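Local coordinates for flagellar hook-associated protein (Burkholderia pseudomallei, PDB 4UT1) that probably serves as a structural component of the bacterial flagellum, forming part of the junction at the hook, at residues A[91-102]-A[288-299]; A[177-188]-A[239-248]. All coordinates share one frame; numbering follows the deposited sequence.

Contact 1. Residues A[91-102]-A[288-299]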
loop_
_atom_site.group_PDB
_atom_site.type_symbol
_atom_site.label_atom_id
_atom_site.label_comp_id
_atom_site.label_asym_id
_atom_site.label_seq_id
_atom_site.Cartn_x
_atom_site.Cartn_y
_atom_site.Cartn_z
ATOM N N SER A 91 -23.816 -16.056 3.086
ATOM C CA SER A 91 -22.816 -15.084 2.670
ATOM C C SER A 91 -22.302 -14.277 3.864
ATOM O O SER A 91 -21.092 -14.158 4.069
ATOM C CB SER A 91 -23.387 -14.145 1.614
ATOM O OG SER A 91 -22.455 -13.124 1.306
ATOM N N LEU A 92 -23.227 -13.721 4.639
ATOM C CA LEU A 92 -22.859 -12.920 5.811
ATOM C C LEU A 92 -22.071 -13.726 6.839
ATOM O O LEU A 92 -21.122 -13.219 7.430
ATOM C CB LEU A 92 -24.113 -12.329 6.470
ATOM C CG LEU A 92 -24.774 -11.212 5.660
ATOM C CD1 LEU A 92 -26.120 -10.820 6.255
ATOM C CD2 LEU A 92 -23.836 -10.002 5.580
ATOM N N SER A 93 -22.458 -14.979 7.059
ATOM C CA SER A 93 -21.791 -15.770 8.088
ATOM C C SER A 93 -20.414 -16.196 7.604
ATOM O O SER A 93 -19.478 -16.251 8.384
ATOM C CB SER A 93 -22.621 -16.997 8.484
ATOM O OG SER A 93 -22.652 -17.956 7.447
ATOM N N THR A 94 -20.301 -16.509 6.319
ATOM C CA THR A 94 -18.999 -16.799 5.719
ATOM C C THR A 94 -18.067 -15.579 5.827
ATOM O O THR A 94 -16.918 -15.705 6.247
ATOM C CB THR A 94 -19.153 -17.210 4.235
ATOM O OG1 THR A 94 -19.814 -18.480 4.173
ATOM C CG2 THR A 94 -17.798 -17.332 3.560
ATOM N N TYR A 95 -18.572 -14.410 5.440
ATOM C CA TYR A 95 -17.797 -13.167 5.492
ATOM C C TYR A 95 -17.406 -12.884 6.946
ATOM O O TYR A 95 -16.233 -12.642 7.245
ATOM C CB TYR A 95 -18.602 -12.008 4.884
ATOM C CG TYR A 95 -17.836 -10.724 4.593
ATOM C CD1 TYR A 95 -16.567 -10.500 5.119
ATOM C CD2 TYR A 95 -18.400 -9.727 3.802
ATOM C CE1 TYR A 95 -15.878 -9.315 4.856
ATOM C CE2 TYR A 95 -17.717 -8.546 3.530
ATOM C CZ TYR A 95 -16.460 -8.350 4.056
ATOM O OH TYR A 95 -15.787 -7.177 3.790
ATOM N N TYR A 96 -18.380 -12.936 7.851
ATOM C CA TYR A 96 -18.090 -12.714 9.271
ATOM C C TYR A 96 -16.958 -13.618 9.786
ATOM O O TYR A 96 -15.988 -13.137 10.387
ATOM C CB TYR A 96 -19.332 -12.926 10.148
ATOM C CG TYR A 96 -18.967 -12.795 11.608
ATOM C CD1 TYR A 96 -18.389 -11.622 12.079
ATOM C CD2 TYR A 96 -19.147 -13.836 12.503
ATOM C CE1 TYR A 96 -18.019 -11.483 13.397
ATOM C CE2 TYR A 96 -18.778 -13.701 13.843
ATOM C CZ TYR A 96 -18.211 -12.524 14.275
ATOM O OH TYR A 96 -17.837 -12.375 15.595
ATOM N N THR A 97 -17.084 -14.921 9.557
ATOM C CA THR A 97 -16.100 -15.875 10.056
ATOM C C THR A 97 -14.692 -15.491 9.593
ATOM O O THR A 97 -13.743 -15.505 10.380
ATOM C CB THR A 97 -16.436 -17.317 9.615
ATOM O OG1 THR A 97 -17.662 -17.714 10.231
ATOM C CG2 THR A 97 -15.347 -18.274 10.041
ATOM N N LEU A 98 -14.571 -15.094 8.330
ATOM C CA LEU A 98 -13.268 -14.789 7.766
ATOM C C LEU A 98 -12.701 -13.489 8.324
ATOM O O LEU A 98 -11.513 -13.408 8.637
ATOM C CB LEU A 98 -13.353 -14.707 6.243
ATOM C CG LEU A 98 -13.572 -16.038 5.526
ATOM C CD1 LEU A 98 -13.897 -15.780 4.079
ATOM C CD2 LEU A 98 -12.335 -16.904 5.659
ATOM N N VAL A 99 -13.541 -12.470 8.443
ATOM C CA VAL A 99 -13.032 -11.183 8.925
ATOM C C VAL A 99 -12.804 -11.266 10.430
ATOM O O VAL A 99 -11.908 -10.611 10.959
ATOM C CB VAL A 99 -13.975 -10.004 8.566
ATOM C CG1 VAL A 99 -15.329 -10.178 9.205
ATOM C CG2 VAL A 99 -13.350 -8.662 8.972
ATOM N N ALA A 100 -13.585 -12.094 11.124
ATOM C CA ALA A 100 -13.350 -12.280 12.554
ATOM C C ALA A 100 -11.979 -12.928 12.771
ATOM O O ALA A 100 -11.219 -12.527 13.661
ATOM C CB ALA A 100 -14.451 -13.123 13.184
ATOM N N GLN A 101 -11.677 -13.933 11.951
ATOM C CA GLN A 101 -10.363 -14.570 11.945
ATOM C C GLN A 101 -9.245 -13.544 11.716
ATOM O O GLN A 101 -8.266 -13.503 12.466
ATOM C CB GLN A 101 -10.293 -15.670 10.875
ATOM C CG GLN A 101 -8.942 -16.383 10.835
ATOM C CD GLN A 101 -8.801 -17.338 9.665
ATOM O OE1 GLN A 101 -7.691 -17.756 9.327
ATOM N NE2 GLN A 101 -9.919 -17.694 9.047
ATOM N N LEU A 102 -9.388 -12.715 10.683
ATOM C CA LEU A 102 -8.409 -11.670 10.402
ATOM C C LEU A 102 -8.284 -10.687 11.573
ATOM O O LEU A 102 -7.183 -10.340 11.997
ATOM C CB LEU A 102 -8.782 -10.923 9.114
ATOM C CG LEU A 102 -7.819 -9.804 8.716
ATOM C CD1 LEU A 102 -6.413 -10.349 8.426
ATOM C CD2 LEU A 102 -8.364 -9.019 7.528
ATOM N N ALA A 288 -21.714 -19.235 0.397
ATOM C CA ALA A 288 -20.303 -19.245 0.759
ATOM C C ALA A 288 -19.498 -18.532 -0.322
ATOM O O ALA A 288 -18.547 -17.818 -0.029
ATOM C CB ALA A 288 -19.800 -20.662 0.957
ATOM N N LEU A 289 -19.906 -18.732 -1.570
ATOM C CA LEU A 289 -19.252 -18.109 -2.707
ATOM C C LEU A 289 -19.164 -16.605 -2.518
ATOM O O LEU A 289 -18.079 -16.035 -2.513
ATOM C CB LEU A 289 -20.005 -18.442 -3.995
ATOM C CG LEU A 289 -19.143 -18.937 -5.152
ATOM C CD1 LEU A 289 -18.350 -20.160 -4.719
ATOM C CD2 LEU A 289 -20.010 -19.243 -6.389
ATOM N N GLY A 290 -20.314 -15.969 -2.329
ATOM C CA GLY A 290 -20.373 -14.525 -2.223
ATOM C C GLY A 290 -19.667 -13.992 -0.989
ATOM O O GLY A 290 -19.051 -12.922 -1.029
ATOM N N GLY A 291 -19.773 -14.727 0.110
ATOM C CA GLY A 291 -19.109 -14.344 1.352
ATOM C C GLY A 291 -17.599 -14.424 1.213
ATOM O O GLY A 291 -16.862 -13.568 1.727
ATOM N N LEU A 292 -17.127 -15.459 0.521
ATOM C CA LEU A 292 -15.693 -15.626 0.295
ATOM C C LEU A 292 -15.172 -14.490 -0.564
ATOM O O LEU A 292 -14.164 -13.864 -0.237
ATOM C CB LEU A 292 -15.393 -16.960 -0.390
ATOM C CG LEU A 292 -15.432 -18.213 0.488
ATOM C CD1 LEU A 292 -15.670 -19.447 -0.369
ATOM C CD2 LEU A 292 -14.131 -18.359 1.263
ATOM N N LEU A 293 -15.863 -14.250 -1.679
ATOM C CA LEU A 293 -15.469 -13.214 -2.621
ATOM C C LEU A 293 -15.526 -11.808 -2.025
ATOM O O LEU A 293 -14.614 -11.012 -2.227
ATOM C CB LEU A 293 -16.351 -13.290 -3.875
ATOM C CG LEU A 293 -16.203 -14.601 -4.644
ATOM C CD1 LEU A 293 -17.212 -14.700 -5.789
ATOM C CD2 LEU A 293 -14.780 -14.767 -5.156
ATOM N N ALA A 294 -16.598 -11.491 -1.301
ATOM C CA ALA A 294 -16.710 -10.165 -0.679
ATOM C C ALA A 294 -15.606 -9.914 0.357
ATOM O O ALA A 294 -15.058 -8.813 0.439
ATOM C CB ALA A 294 -18.076 -9.996 -0.035
ATOM N N PHE A 295 -15.293 -10.932 1.154
ATOM C CA PHE A 295 -14.205 -10.839 2.122
ATOM C C PHE A 295 -12.894 -10.530 1.417
ATOM O O PHE A 295 -12.144 -9.649 1.837
ATOM C CB PHE A 295 -14.080 -12.143 2.933
ATOM C CG PHE A 295 -12.805 -12.246 3.737
ATOM C CD1 PHE A 295 -12.623 -11.480 4.875
ATOM C CD2 PHE A 295 -11.789 -13.118 3.352
ATOM C CE1 PHE A 295 -11.455 -11.575 5.608
ATOM C CE2 PHE A 295 -10.615 -13.214 4.083
ATOM C CZ PHE A 295 -10.448 -12.437 5.214
ATOM N N ARG A 296 -12.631 -11.245 0.329
ATOM C CA ARG A 296 -11.391 -11.064 -0.416
ATOM C C ARG A 296 -11.243 -9.647 -0.988
ATOM O O ARG A 296 -10.231 -8.988 -0.759
ATOM C CB ARG A 296 -11.298 -12.090 -1.554
ATOM C CG ARG A 296 -9.917 -12.148 -2.204
ATOM C CD ARG A 296 -9.766 -13.343 -3.126
ATOM N NE ARG A 296 -10.613 -13.248 -4.304
ATOM C CZ ARG A 296 -10.751 -14.222 -5.199
ATOM N NH1 ARG A 296 -10.091 -15.356 -5.039
ATOM N NH2 ARG A 296 -11.544 -14.055 -6.254
ATOM N N SER A 297 -12.252 -9.182 -1.719
ATOM C CA SER A 297 -12.143 -7.897 -2.420
ATOM C C SER A 297 -12.385 -6.680 -1.520
ATOM O O SER A 297 -11.889 -5.591 -1.811
ATOM C CB SER A 297 -13.118 -7.849 -3.609
ATOM O OG SER A 297 -14.464 -7.935 -3.166
ATOM N N GLN A 298 -13.138 -6.844 -0.434
ATOM C CA GLN A 298 -13.526 -5.673 0.352
ATOM C C GLN A 298 -12.770 -5.542 1.670
ATOM O O GLN A 298 -12.693 -4.451 2.242
ATOM C CB GLN A 298 -15.033 -5.685 0.609
ATOM C CG GLN A 298 -15.868 -5.716 -0.685
ATOM C CD GLN A 298 -15.620 -4.522 -1.583
ATOM O OE1 GLN A 298 -15.042 -4.648 -2.669
ATOM N NE2 GLN A 298 -16.056 -3.353 -1.141
ATOM N N THR A 299 -12.186 -6.634 2.142
ATOM C CA THR A 299 -11.471 -6.603 3.415
ATOM C C THR A 299 -10.022 -7.056 3.268
ATOM O O THR A 299 -9.098 -6.310 3.594
ATOM C CB THR A 299 -12.182 -7.483 4.487
ATOM O OG1 THR A 299 -13.421 -6.870 4.871
ATOM C CG2 THR A 299 -11.310 -7.660 5.727
#

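Contact 2. Residues A[177-188]-A[239-248]. With EDO (1,2-ethanediol), chain E.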
loop_
_atom_site.group_PDB
_atom_site.type_symbol
_atom_site.label_atom_id
_atom_site.label_comp_id
_atom_site.label_asym_id
_atom_site.label_seq_id
_atom_site.Cartn_x
_atom_site.Cartn_y
_atom_site.Cartn_z
ATOM N N ASN A 177 -21.407 -28.438 -7.755
ATOM C CA ASN A 177 -21.558 -29.344 -8.888
ATOM C C ASN A 177 -22.271 -30.614 -8.461
ATOM O O ASN A 177 -23.081 -31.166 -9.211
ATOM C CB ASN A 177 -20.199 -29.681 -9.511
ATOM C CG ASN A 177 -19.579 -28.485 -10.228
ATOM O OD1 ASN A 177 -20.282 -27.558 -10.623
ATOM N ND2 ASN A 177 -18.265 -28.514 -10.414
ATOM N N SER A 178 -21.982 -31.064 -7.243
ATOM C CA SER A 178 -22.662 -32.230 -6.698
ATOM C C SER A 178 -24.164 -32.001 -6.593
ATOM O O SER A 178 -24.955 -32.841 -6.993
ATOM C CB SER A 178 -22.099 -32.589 -5.317
ATOM O OG SER A 178 -20.785 -33.091 -5.432
ATOM N N TYR A 179 -24.556 -30.856 -6.048
ATOM C CA TYR A 179 -25.973 -30.554 -5.874
ATOM C C TYR A 179 -26.724 -30.281 -7.176
ATOM O O TYR A 179 -27.879 -30.683 -7.322
ATOM C CB TYR A 179 -26.142 -29.367 -4.931
ATOM C CG TYR A 179 -25.831 -29.740 -3.496
ATOM C CD1 TYR A 179 -26.542 -30.747 -2.857
ATOM C CD2 TYR A 179 -24.829 -29.091 -2.785
ATOM C CE1 TYR A 179 -26.258 -31.106 -1.543
ATOM C CE2 TYR A 179 -24.542 -29.436 -1.478
ATOM C CZ TYR A 179 -25.261 -30.439 -0.861
ATOM O OH TYR A 179 -24.972 -30.779 0.436
ATOM N N THR A 180 -26.087 -29.595 -8.117
ATOM C CA THR A 180 -26.750 -29.320 -9.383
ATOM C C THR A 180 -26.983 -30.621 -10.152
ATOM O O THR A 180 -28.054 -30.824 -10.718
ATOM C CB THR A 180 -25.945 -28.328 -10.234
ATOM O OG1 THR A 180 -24.623 -28.846 -10.461
ATOM C CG2 THR A 180 -25.845 -26.988 -9.504
ATOM N N SER A 181 -25.984 -31.499 -10.162
ATOM C CA SER A 181 -26.143 -32.816 -10.756
ATOM C C SER A 181 -27.292 -33.585 -10.097
ATOM O O SER A 181 -28.074 -34.244 -10.781
ATOM C CB SER A 181 -24.841 -33.612 -10.646
ATOM O OG SER A 181 -25.040 -34.938 -11.098
ATOM N N GLN A 182 -27.401 -33.489 -8.774
ATOM C CA GLN A 182 -28.465 -34.174 -8.038
ATOM C C GLN A 182 -29.839 -33.671 -8.433
ATOM O O GLN A 182 -30.781 -34.453 -8.589
ATOM C CB GLN A 182 -28.297 -33.996 -6.528
ATOM C CG GLN A 182 -27.115 -34.690 -5.926
ATOM C CD GLN A 182 -26.997 -34.388 -4.438
ATOM O OE1 GLN A 182 -27.991 -34.080 -3.780
ATOM N NE2 GLN A 182 -25.778 -34.451 -3.908
ATOM N N ILE A 183 -29.947 -32.360 -8.592
ATOM C CA ILE A 183 -31.206 -31.729 -8.945
ATOM C C ILE A 183 -31.616 -32.075 -10.388
ATOM O O ILE A 183 -32.792 -32.338 -10.658
ATOM C CB ILE A 183 -31.121 -30.200 -8.756
ATOM C CG1 ILE A 183 -31.004 -29.868 -7.255
ATOM C CG2 ILE A 183 -32.332 -29.512 -9.372
ATOM C CD1 ILE A 183 -30.477 -28.466 -6.961
ATOM N N ALA A 184 -30.656 -32.095 -11.312
ATOM C CA ALA A 184 -30.961 -32.544 -12.678
ATOM C C ALA A 184 -31.425 -34.004 -12.653
ATOM O O ALA A 184 -32.393 -34.361 -13.330
ATOM C CB ALA A 184 -29.753 -32.392 -13.590
ATOM N N GLN A 185 -30.726 -34.836 -11.879
ATOM C CA GLN A 185 -31.076 -36.255 -11.749
ATOM C C GLN A 185 -32.497 -36.408 -11.215
ATOM O O GLN A 185 -33.262 -37.255 -11.683
ATOM C CB GLN A 185 -30.086 -36.989 -10.835
ATOM C CG GLN A 185 -28.751 -37.367 -11.487
ATOM C CD GLN A 185 -27.764 -38.000 -10.509
ATOM O OE1 GLN A 185 -27.948 -39.133 -10.075
ATOM N NE2 GLN A 185 -26.712 -37.266 -10.164
ATOM N N LEU A 186 -32.843 -35.579 -10.235
ATOM C CA LEU A 186 -34.154 -35.621 -9.606
ATOM C C LEU A 186 -35.256 -35.104 -10.523
ATOM O O LEU A 186 -36.363 -35.645 -10.515
ATOM C CB LEU A 186 -34.131 -34.834 -8.285
ATOM C CG LEU A 186 -33.334 -35.556 -7.195
ATOM C CD1 LEU A 186 -33.077 -34.668 -5.966
ATOM C CD2 LEU A 186 -34.043 -36.837 -6.771
ATOM N N ASN A 187 -34.965 -34.067 -11.312
ATOM C CA ASN A 187 -35.894 -33.621 -12.344
ATOM C C ASN A 187 -36.334 -34.790 -13.234
ATOM O O ASN A 187 -37.525 -34.974 -13.486
ATOM C CB ASN A 187 -35.269 -32.511 -13.204
ATOM C CG ASN A 187 -35.284 -31.154 -12.510
ATOM O OD1 ASN A 187 -36.056 -30.933 -11.576
ATOM N ND2 ASN A 187 -34.439 -30.238 -12.976
ATOM N N GLU A 188 -35.362 -35.580 -13.685
ATOM C CA GLU A 188 -35.622 -36.738 -14.542
ATOM C C GLU A 188 -36.373 -37.843 -13.802
ATOM O O GLU A 188 -37.315 -38.434 -14.338
ATOM C CB GLU A 188 -34.304 -37.291 -15.106
ATOM C CG GLU A 188 -34.450 -38.566 -15.947
ATOM C CD GLU A 188 -35.067 -38.315 -17.314
ATOM O OE1 GLU A 188 -35.353 -37.144 -17.640
ATOM O OE2 GLU A 188 -35.268 -39.296 -18.059
ATOM N N LEU A 239 -27.585 -23.340 -13.897
ATOM C CA LEU A 239 -26.953 -24.442 -13.185
ATOM C C LEU A 239 -27.664 -25.753 -13.494
ATOM O O LEU A 239 -27.033 -26.802 -13.636
ATOM C CB LEU A 239 -26.971 -24.199 -11.683
ATOM C CG LEU A 239 -26.113 -23.030 -11.189
ATOM C CD1 LEU A 239 -26.166 -23.034 -9.687
ATOM C CD2 LEU A 239 -24.670 -23.135 -11.701
ATOM N N VAL A 240 -28.986 -25.677 -13.565
ATOM C CA VAL A 240 -29.811 -26.827 -13.940
ATOM C C VAL A 240 -30.851 -26.392 -14.953
ATOM O O VAL A 240 -31.530 -25.381 -14.769
ATOM C CB VAL A 240 -30.538 -27.456 -12.739
ATOM C CG1 VAL A 240 -31.484 -28.567 -13.221
ATOM C CG2 VAL A 240 -29.553 -27.993 -11.718
ATOM N N VAL A 241 -30.969 -27.159 -16.030
ATOM C CA VAL A 241 -32.022 -26.960 -17.010
ATOM C C VAL A 241 -32.577 -28.331 -17.345
ATOM O O VAL A 241 -31.902 -29.119 -18.005
ATOM C CB VAL A 241 -31.515 -26.278 -18.288
ATOM C CG1 VAL A 241 -32.603 -26.267 -19.353
ATOM C CG2 VAL A 241 -31.030 -24.870 -17.989
ATOM N N GLY A 242 -33.781 -28.614 -16.859
ATOM C CA GLY A 242 -34.383 -29.935 -17.001
ATOM C C GLY A 242 -33.513 -31.021 -16.394
ATOM O O GLY A 242 -33.174 -30.971 -15.209
ATOM N N ASN A 243 -33.124 -31.999 -17.207
ATOM C CA ASN A 243 -32.337 -33.123 -16.704
ATOM C C ASN A 243 -30.865 -33.002 -17.051
ATOM O O ASN A 243 -30.127 -33.983 -16.994
ATOM C CB ASN A 243 -32.908 -34.463 -17.230
ATOM C CG ASN A 243 -32.932 -34.540 -18.754
ATOM O OD1 ASN A 243 -32.250 -33.777 -19.440
ATOM N ND2 ASN A 243 -33.717 -35.476 -19.288
ATOM N N ALA A 244 -30.435 -31.782 -17.393
ATOM C CA ALA A 244 -29.027 -31.476 -17.595
ATOM C C ALA A 244 -28.540 -30.490 -16.521
ATOM O O ALA A 244 -29.299 -29.656 -16.036
ATOM C CB ALA A 244 -28.791 -30.898 -18.987
ATOM N N SER A 245 -27.283 -30.618 -16.138
ATOM C CA SER A 245 -26.683 -29.639 -15.229
ATOM C C SER A 245 -25.433 -29.011 -15.845
ATOM O O SER A 245 -24.832 -29.567 -16.770
ATOM C CB SER A 245 -26.354 -30.293 -13.885
ATOM O OG SER A 245 -25.218 -31.140 -13.982
ATOM N N TYR A 246 -25.055 -27.839 -15.332
ATOM C CA TYR A 246 -23.861 -27.142 -15.780
ATOM C C TYR A 246 -22.772 -27.218 -14.710
ATOM O O TYR A 246 -23.050 -27.039 -13.528
ATOM C CB TYR A 246 -24.166 -25.673 -16.087
ATOM C CG TYR A 246 -25.011 -25.398 -17.313
ATOM C CD1 TYR A 246 -26.351 -25.755 -17.355
ATOM C CD2 TYR A 246 -24.475 -24.738 -18.417
ATOM C CE1 TYR A 246 -27.127 -25.493 -18.466
ATOM C CE2 TYR A 246 -25.247 -24.468 -19.536
ATOM C CZ TYR A 246 -26.574 -24.845 -19.551
ATOM O OH TYR A 246 -27.357 -24.581 -20.652
ATOM N N GLN A 247 -21.538 -27.467 -15.130
ATOM C CA GLN A 247 -20.418 -27.567 -14.206
ATOM C C GLN A 247 -19.697 -26.240 -14.033
ATOM O O GLN A 247 -19.351 -25.599 -15.008
ATOM C CB GLN A 247 -19.418 -28.613 -14.691
ATOM C CG GLN A 247 -19.658 -30.001 -14.134
ATOM C CD GLN A 247 -18.360 -30.730 -13.856
ATOM O OE1 GLN A 247 -18.218 -31.414 -12.835
ATOM N NE2 GLN A 247 -17.395 -30.584 -14.760
ATOM N N LEU A 248 -19.471 -25.839 -12.790
ATOM C CA LEU A 248 -18.612 -24.696 -12.518
ATOM C C LEU A 248 -17.210 -25.206 -12.247
ATOM O O LEU A 248 -17.023 -26.371 -11.879
ATOM C CB LEU A 248 -19.124 -23.887 -11.323
ATOM C CG LEU A 248 -20.568 -23.387 -11.418
ATOM C CD1 LEU A 248 -20.975 -22.689 -10.140
ATOM C CD2 LEU A 248 -20.769 -22.465 -12.646
HETATM C C1 EDO E . -21.160 -31.693 -12.106
HETATM O O1 EDO E . -21.468 -32.853 -11.343
HETATM C C2 EDO E . -22.354 -31.237 -12.933
HETATM O O2 EDO E . -23.225 -30.379 -12.188
#

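Contact 1. Residues A[91-102]-A[288-299]
Tyr95 of helix 91-102 sits as a knob in a hole formed by Gly291, Ala294, Phe295 and Thr299 of helix 288-299. CG lies anti to the backbone N (chi1 -167°), which carries the ring across to the partner helix; Phe295 CA lies over one face, 3.5 Å from Tyr95 CE1. The single hydrogen bond between the segments joins Tyr95 OH to Thr299 OG1 (2.6 Å), with the threonine oxygen near the plane of the ring, at its edge. The apolar packing centres on Phe295: Leu98 CB stands over the middle of its ring, 3.4 Å from the centroid, a CH-pi contact, while Leu98 CD1 reaches Phe295 CD2 (3.5 Å) and Tyr95 CE1 lies at the ring edge. Beyond it, Leu102 CD2 meets Thr299 CG2 at 3.7 Å. Backbones come closest at Gly291, whose CA is 4.0 Å from Ser91 CA; Thr94 CG2 packs on the peptide between Gly291 and Leu292, 3.6 Å from Leu292 N, while Thr94 OG1 is hydrogen-bonded to Ser90 O in its own helix. The axes approach to 7.1 Å and cross at -39°. Helix 593-630 adjoins Tyr95 and Val99 through Leu611, and helix 134-193 touches Leu102 through Leu161, making this pair part of a helical bundle.

Contact 2. Residues A[177-188]-A[239-248]
Asn177 and Leu248 close one end of a helix-on-sheet packing in which helix 177-188 runs antiparallel to strand 244-248 (170°), the second arm of a beta hairpin whose type II' turn spans Val241 to Ala244. From Asn177 CB, which touches C1 of a bound 1,2-ethanediol, the side chain leads to CG, set opposite its own carbonyl carbon (chi1 -70°) so that the amide turns to the Leu248 backbone, and divides: OD1 accepts from Leu248 N (2.9 Å), and ND2 donates almost straight to Leu248 O, which lies in the amide plane. Gripped at both ends by one residue's backbone, the amide is fixed in its rotation. Between the ends, methyl groups pack on backbone and on each other. Ala184 CB rests on the backbone of Asn243 and Ala244, Val240 CG2 lies 3.4 Å from Thr180 O and also meets Ile183 CG2, and Thr180 CG2 abuts Leu239 CB. Leu239 and Val240 form a classic beta bulge opposite Val231. The ethanediol, probably from the crystallisation liquor, wedges between helix and strand: its O2 is hydrogen-bonded to Ser245 OG (2.8 Å) and to Asn177 O. At the turn, Asn187 ND2 donates to Gly242 O (2.7 Å) and also to Tyr229 O, while its OD1 accepts from Arg207, so both ends of this buried amide are satisfied. Gly242, second residue of the type II' turn, has the positive phi (58°) required there. One residue on, Asn243 ND2 donates to Glu188 OE1 (2.9 Å); the carboxylate oxygen is met from above its plane, whereas it lies in the plane of the asparagine amide.

How the contacts relate
Contact 2 is nested within the chain loop that contact 1 closes: the chain leaves 91-102, passes through both segments of contact 2, and returns at 288-299. The centres of the two contacts lie about 27 Å apart; their nearest atoms approach to about 5 Å without touching. Helix 134-193 links them physically, since it carries 177-188 and also lies against both helices of contact 1, with Leu161 beside Leu102 and Thr172 beside Leu289. Contact 1 thus joins two helices of the bundle, whereas contact 2 packs an antiparallel sheet on a third helix, 134-193. The ethanediol in contact 2 and another about 4 Å from the side chain of Ala288 probably reflect crystallisation.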